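Local coordinates for oligopeptide-binding protein oppA (Lactococcus lactis, PDB 3DRF) that binds oligopeptides in a voluminous cavity as the receptor of the OppABCDF ABC transporter, which takes up peptides larger than three amino acids, at residues 335-349 with 424-438. Residues are numbered along the deposited sequence; the frame is centred on the assembly and turned at random.
Sequences AIGYARNVAEVDNKF and TIAQNYIQQWKKIGV
A buried helix-on-helix contact, in which N341 pairs with N428 and I336 with W433, sets helix 422-435 against both halves of a broken helix pair, steeply across 335-339 and nearly antiparallel to 342-349. At the break the two asparagines come from opposite directions and pair as nearly coplanar amides, planes 26° apart: N428 ND2 gives to N341 OD1 at 2.9 Å and N341 ND2 returns a bond to N428 OD1 at 3.0 Å, each on an in-plane lone pair. N341 reaches there with CG wedged between its backbone N and carbonyl carbon (chi1 56°), and its ND2 also serves E344 OE1. A leucine in place of N341 would probably leave both polar ends of N428 without these mates and E344 without its amide donor. Next door, R340 lays CD over the centre of the Y429 ring, 3.9 Å from its centroid, and its CG against W433 CZ2, while its NH1 goes on to T539. W433 NE1 points its N-H at I336 O (3.0 Å), in the indole plane, and I436 CD1 packs on A339 CB at 3.6 Å. At the far end, F349 CE2 meets I425 CG1. Helix 422-435 closes in a Schellman motif at G437, leading into strand 439-442, which runs parallel to 407-414: a beta-alpha-beta crossover, as in the alpha/beta lobes of extracellular solute-binding proteins.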
# COMPACT_ATOMS: atom_id res chain seq x y z
N ALA A 335 4.25 19.51 -17.49
CA ALA A 335 3.47 20.77 -17.39
C ALA A 335 2.29 20.60 -16.40
O ALA A 335 2.03 21.43 -15.60
CB ALA A 335 2.98 21.26 -18.82
N ILE A 336 1.61 19.47 -16.53
CA ILE A 336 0.43 19.20 -15.69
C ILE A 336 0.86 19.09 -14.20
O ILE A 336 0.19 19.51 -13.34
CB ILE A 336 -0.32 17.98 -16.25
CG1 ILE A 336 -1.01 18.39 -17.57
CG2 ILE A 336 -1.39 17.42 -15.22
CD1 ILE A 336 -1.64 17.20 -18.36
N GLY A 337 2.06 18.54 -13.97
CA GLY A 337 2.67 18.53 -12.63
C GLY A 337 3.03 19.93 -12.09
O GLY A 337 2.69 20.27 -11.03
N TYR A 338 3.65 20.74 -12.95
CA TYR A 338 4.04 22.11 -12.52
C TYR A 338 2.84 23.03 -12.25
O TYR A 338 2.96 23.98 -11.54
CB TYR A 338 5.00 22.79 -13.53
CG TYR A 338 6.42 22.24 -13.47
CD1 TYR A 338 7.16 22.33 -12.30
CD2 TYR A 338 7.00 21.64 -14.58
CE1 TYR A 338 8.48 21.82 -12.22
CE2 TYR A 338 8.32 21.13 -14.51
CZ TYR A 338 9.03 21.23 -13.32
OH TYR A 338 10.30 20.73 -13.28
N ALA A 339 1.73 22.74 -12.88
CA ALA A 339 0.53 23.64 -12.77
C ALA A 339 -0.22 23.45 -11.43
O ALA A 339 -0.94 24.29 -11.02
CB ALA A 339 -0.42 23.35 -13.91
N ARG A 340 -0.08 22.30 -10.78
CA ARG A 340 -0.79 22.12 -9.49
C ARG A 340 -0.20 23.04 -8.41
O ARG A 340 0.93 23.41 -8.44
CB ARG A 340 -0.73 20.64 -8.96
CG ARG A 340 -1.55 19.64 -9.82
CD ARG A 340 -1.79 18.33 -9.04
NE ARG A 340 -0.53 17.69 -8.67
CZ ARG A 340 -0.47 16.62 -7.89
NH1 ARG A 340 0.68 16.12 -7.58
NH2 ARG A 340 -1.59 16.09 -7.43
N ASN A 341 -1.08 23.39 -7.47
CA ASN A 341 -0.74 24.17 -6.30
C ASN A 341 -0.85 23.36 -5.00
O ASN A 341 -1.60 23.68 -4.13
CB ASN A 341 -1.64 25.44 -6.23
CG ASN A 341 -3.11 25.12 -6.23
OD1 ASN A 341 -3.55 24.12 -6.63
ND2 ASN A 341 -3.89 26.06 -5.72
N VAL A 342 -0.02 22.32 -4.91
CA VAL A 342 -0.14 21.38 -3.80
C VAL A 342 0.18 22.07 -2.45
O VAL A 342 -0.46 21.81 -1.49
CB VAL A 342 0.79 20.15 -4.03
CG1 VAL A 342 0.76 19.25 -2.87
CG2 VAL A 342 0.36 19.43 -5.30
N ALA A 343 1.17 22.94 -2.42
CA ALA A 343 1.52 23.67 -1.19
C ALA A 343 0.34 24.55 -0.72
O ALA A 343 0.00 24.54 0.43
CB ALA A 343 2.81 24.51 -1.42
N GLU A 344 -0.29 25.28 -1.64
CA GLU A 344 -1.46 26.08 -1.27
C GLU A 344 -2.58 25.20 -0.68
O GLU A 344 -3.18 25.54 0.28
CB GLU A 344 -1.99 26.86 -2.47
CG GLU A 344 -1.16 28.04 -2.91
CD GLU A 344 -1.87 28.91 -3.92
OE1 GLU A 344 -2.88 28.57 -4.49
OE2 GLU A 344 -1.31 29.99 -4.06
N VAL A 345 -2.86 24.05 -1.29
CA VAL A 345 -3.88 23.11 -0.80
C VAL A 345 -3.50 22.61 0.59
O VAL A 345 -4.28 22.63 1.47
CB VAL A 345 -4.02 21.93 -1.82
CG1 VAL A 345 -4.79 20.79 -1.20
CG2 VAL A 345 -4.68 22.46 -3.12
N ASP A 346 -2.24 22.19 0.76
CA ASP A 346 -1.79 21.66 2.06
C ASP A 346 -1.85 22.73 3.18
O ASP A 346 -2.26 22.47 4.24
CB ASP A 346 -0.36 21.11 1.97
CG ASP A 346 -0.27 19.78 1.24
OD1 ASP A 346 -1.23 19.16 0.97
OD2 ASP A 346 0.87 19.46 0.95
N ASN A 347 -1.47 23.95 2.83
CA ASN A 347 -1.53 25.10 3.77
C ASN A 347 -2.98 25.38 4.19
O ASN A 347 -3.24 25.61 5.32
CB ASN A 347 -0.88 26.37 3.15
CG ASN A 347 0.63 26.24 2.99
OD1 ASN A 347 1.23 25.43 3.57
ND2 ASN A 347 1.21 27.11 2.21
N LYS A 348 -3.90 25.32 3.25
CA LYS A 348 -5.30 25.64 3.51
C LYS A 348 -6.04 24.58 4.32
O LYS A 348 -6.86 24.90 5.11
CB LYS A 348 -6.02 25.83 2.18
CG LYS A 348 -7.54 26.20 2.35
CD LYS A 348 -8.14 26.76 1.03
CE LYS A 348 -9.64 27.07 1.16
NZ LYS A 348 -10.11 27.52 -0.14
N PHE A 349 -5.74 23.31 4.06
CA PHE A 349 -6.58 22.22 4.56
C PHE A 349 -5.93 21.23 5.52
O PHE A 349 -6.64 20.61 6.23
CB PHE A 349 -7.19 21.41 3.38
CG PHE A 349 -8.09 22.20 2.45
CD1 PHE A 349 -9.37 22.60 2.86
CD2 PHE A 349 -7.70 22.49 1.15
CE1 PHE A 349 -10.17 23.28 2.02
CE2 PHE A 349 -8.52 23.17 0.31
CZ PHE A 349 -9.78 23.54 0.75
N THR A 424 -13.86 20.39 -3.63
CA THR A 424 -13.23 21.71 -3.71
C THR A 424 -11.78 21.58 -4.24
O THR A 424 -11.36 22.27 -5.11
CB THR A 424 -13.24 22.40 -2.32
OG1 THR A 424 -14.61 22.65 -1.96
CG2 THR A 424 -12.52 23.74 -2.37
N ILE A 425 -11.05 20.64 -3.69
CA ILE A 425 -9.63 20.46 -4.04
C ILE A 425 -9.51 19.98 -5.49
O ILE A 425 -8.74 20.53 -6.20
CB ILE A 425 -8.93 19.49 -3.05
CG1 ILE A 425 -8.80 20.18 -1.69
CG2 ILE A 425 -7.57 19.08 -3.60
CD1 ILE A 425 -8.46 19.21 -0.57
N ALA A 426 -10.31 19.00 -5.89
CA ALA A 426 -10.27 18.53 -7.28
C ALA A 426 -10.62 19.64 -8.28
O ALA A 426 -9.98 19.80 -9.25
CB ALA A 426 -11.20 17.31 -7.44
N GLN A 427 -11.66 20.43 -7.99
CA GLN A 427 -12.03 21.56 -8.85
C GLN A 427 -10.92 22.63 -8.88
O GLN A 427 -10.65 23.20 -9.89
CB GLN A 427 -13.35 22.16 -8.38
CG GLN A 427 -14.55 21.33 -8.65
CD GLN A 427 -14.75 20.98 -10.09
OE1 GLN A 427 -14.35 21.67 -10.99
NE2 GLN A 427 -15.48 19.94 -10.27
N ASN A 428 -10.28 22.83 -7.74
CA ASN A 428 -9.10 23.70 -7.65
C ASN A 428 -7.96 23.28 -8.64
O ASN A 428 -7.45 24.12 -9.33
CB ASN A 428 -8.57 23.78 -6.22
CG ASN A 428 -7.13 24.21 -6.13
OD1 ASN A 428 -6.82 25.37 -6.11
ND2 ASN A 428 -6.24 23.26 -6.08
N TYR A 429 -7.67 21.98 -8.74
CA TYR A 429 -6.69 21.50 -9.73
C TYR A 429 -7.19 21.69 -11.17
O TYR A 429 -6.43 22.07 -12.00
CB TYR A 429 -6.24 20.06 -9.43
CG TYR A 429 -5.43 19.92 -8.12
CD1 TYR A 429 -4.43 20.85 -7.76
CD2 TYR A 429 -5.71 18.86 -7.25
CE1 TYR A 429 -3.70 20.69 -6.55
CE2 TYR A 429 -4.99 18.71 -6.07
CZ TYR A 429 -4.00 19.61 -5.74
OH TYR A 429 -3.27 19.51 -4.59
N ILE A 430 -8.46 21.39 -11.41
CA ILE A 430 -9.06 21.65 -12.72
C ILE A 430 -8.88 23.14 -13.13
O ILE A 430 -8.56 23.42 -14.25
CB ILE A 430 -10.55 21.20 -12.72
CG1 ILE A 430 -10.61 19.66 -12.71
CG2 ILE A 430 -11.29 21.72 -13.99
CD1 ILE A 430 -12.06 19.06 -12.54
N GLN A 431 -9.11 24.03 -12.19
CA GLN A 431 -8.89 25.46 -12.37
C GLN A 431 -7.43 25.77 -12.68
O GLN A 431 -7.17 26.53 -13.54
CB GLN A 431 -9.35 26.21 -11.11
CG GLN A 431 -9.03 27.68 -11.09
CD GLN A 431 -9.15 28.33 -9.71
OE1 GLN A 431 -9.43 27.70 -8.71
NE2 GLN A 431 -8.96 29.64 -9.70
N GLN A 432 -6.47 25.15 -12.00
CA GLN A 432 -5.07 25.40 -12.33
C GLN A 432 -4.73 24.89 -13.76
O GLN A 432 -4.04 25.54 -14.49
CB GLN A 432 -4.10 24.74 -11.30
CG GLN A 432 -4.36 25.08 -9.82
CD GLN A 432 -4.53 26.59 -9.56
OE1 GLN A 432 -3.71 27.37 -9.92
NE2 GLN A 432 -5.62 26.92 -8.95
N TRP A 433 -5.27 23.75 -14.12
CA TRP A 433 -5.02 23.20 -15.44
C TRP A 433 -5.64 24.08 -16.57
O TRP A 433 -5.06 24.23 -17.58
CB TRP A 433 -5.52 21.73 -15.44
CG TRP A 433 -4.56 20.84 -14.61
CD1 TRP A 433 -3.26 21.01 -14.48
CD2 TRP A 433 -4.91 19.74 -13.77
NE1 TRP A 433 -2.71 20.07 -13.65
CE2 TRP A 433 -3.72 19.26 -13.21
CE3 TRP A 433 -6.10 19.09 -13.49
CZ2 TRP A 433 -3.68 18.16 -12.35
CZ3 TRP A 433 -6.08 17.97 -12.60
CH2 TRP A 433 -4.87 17.53 -12.03
N LYS A 434 -6.78 24.67 -16.28
CA LYS A 434 -7.37 25.64 -17.22
C LYS A 434 -6.41 26.84 -17.44
O LYS A 434 -6.30 27.31 -18.54
CB LYS A 434 -8.74 26.07 -16.71
CG LYS A 434 -9.44 27.10 -17.65
CD LYS A 434 -10.85 27.37 -17.15
CE LYS A 434 -11.66 28.30 -18.12
NZ LYS A 434 -12.92 28.77 -17.44
N LYS A 435 -5.73 27.28 -16.39
CA LYS A 435 -4.72 28.36 -16.53
C LYS A 435 -3.62 28.01 -17.53
O LYS A 435 -3.05 28.91 -18.12
CB LYS A 435 -4.06 28.74 -15.20
CG LYS A 435 -5.02 29.26 -14.10
CD LYS A 435 -4.25 29.44 -12.76
CE LYS A 435 -5.15 29.88 -11.65
NZ LYS A 435 -4.36 30.07 -10.46
N ILE A 436 -3.31 26.74 -17.71
CA ILE A 436 -2.28 26.34 -18.70
C ILE A 436 -2.85 25.76 -19.99
O ILE A 436 -2.17 25.20 -20.75
CB ILE A 436 -1.20 25.37 -18.12
CG1 ILE A 436 -1.85 24.04 -17.68
CG2 ILE A 436 -0.40 26.07 -16.91
CD1 ILE A 436 -0.86 22.88 -17.47
N GLY A 437 -4.14 25.93 -20.19
CA GLY A 437 -4.82 25.55 -21.42
C GLY A 437 -5.09 24.05 -21.60
O GLY A 437 -5.23 23.58 -22.66
N VAL A 438 -5.23 23.39 -20.47
CA VAL A 438 -5.59 21.97 -20.44
C VAL A 438 -7.01 21.83 -19.89
O VAL A 438 -7.30 22.28 -18.81
CB VAL A 438 -4.59 21.18 -19.57
CG1 VAL A 438 -4.99 19.66 -19.55
CG2 VAL A 438 -3.17 21.38 -20.14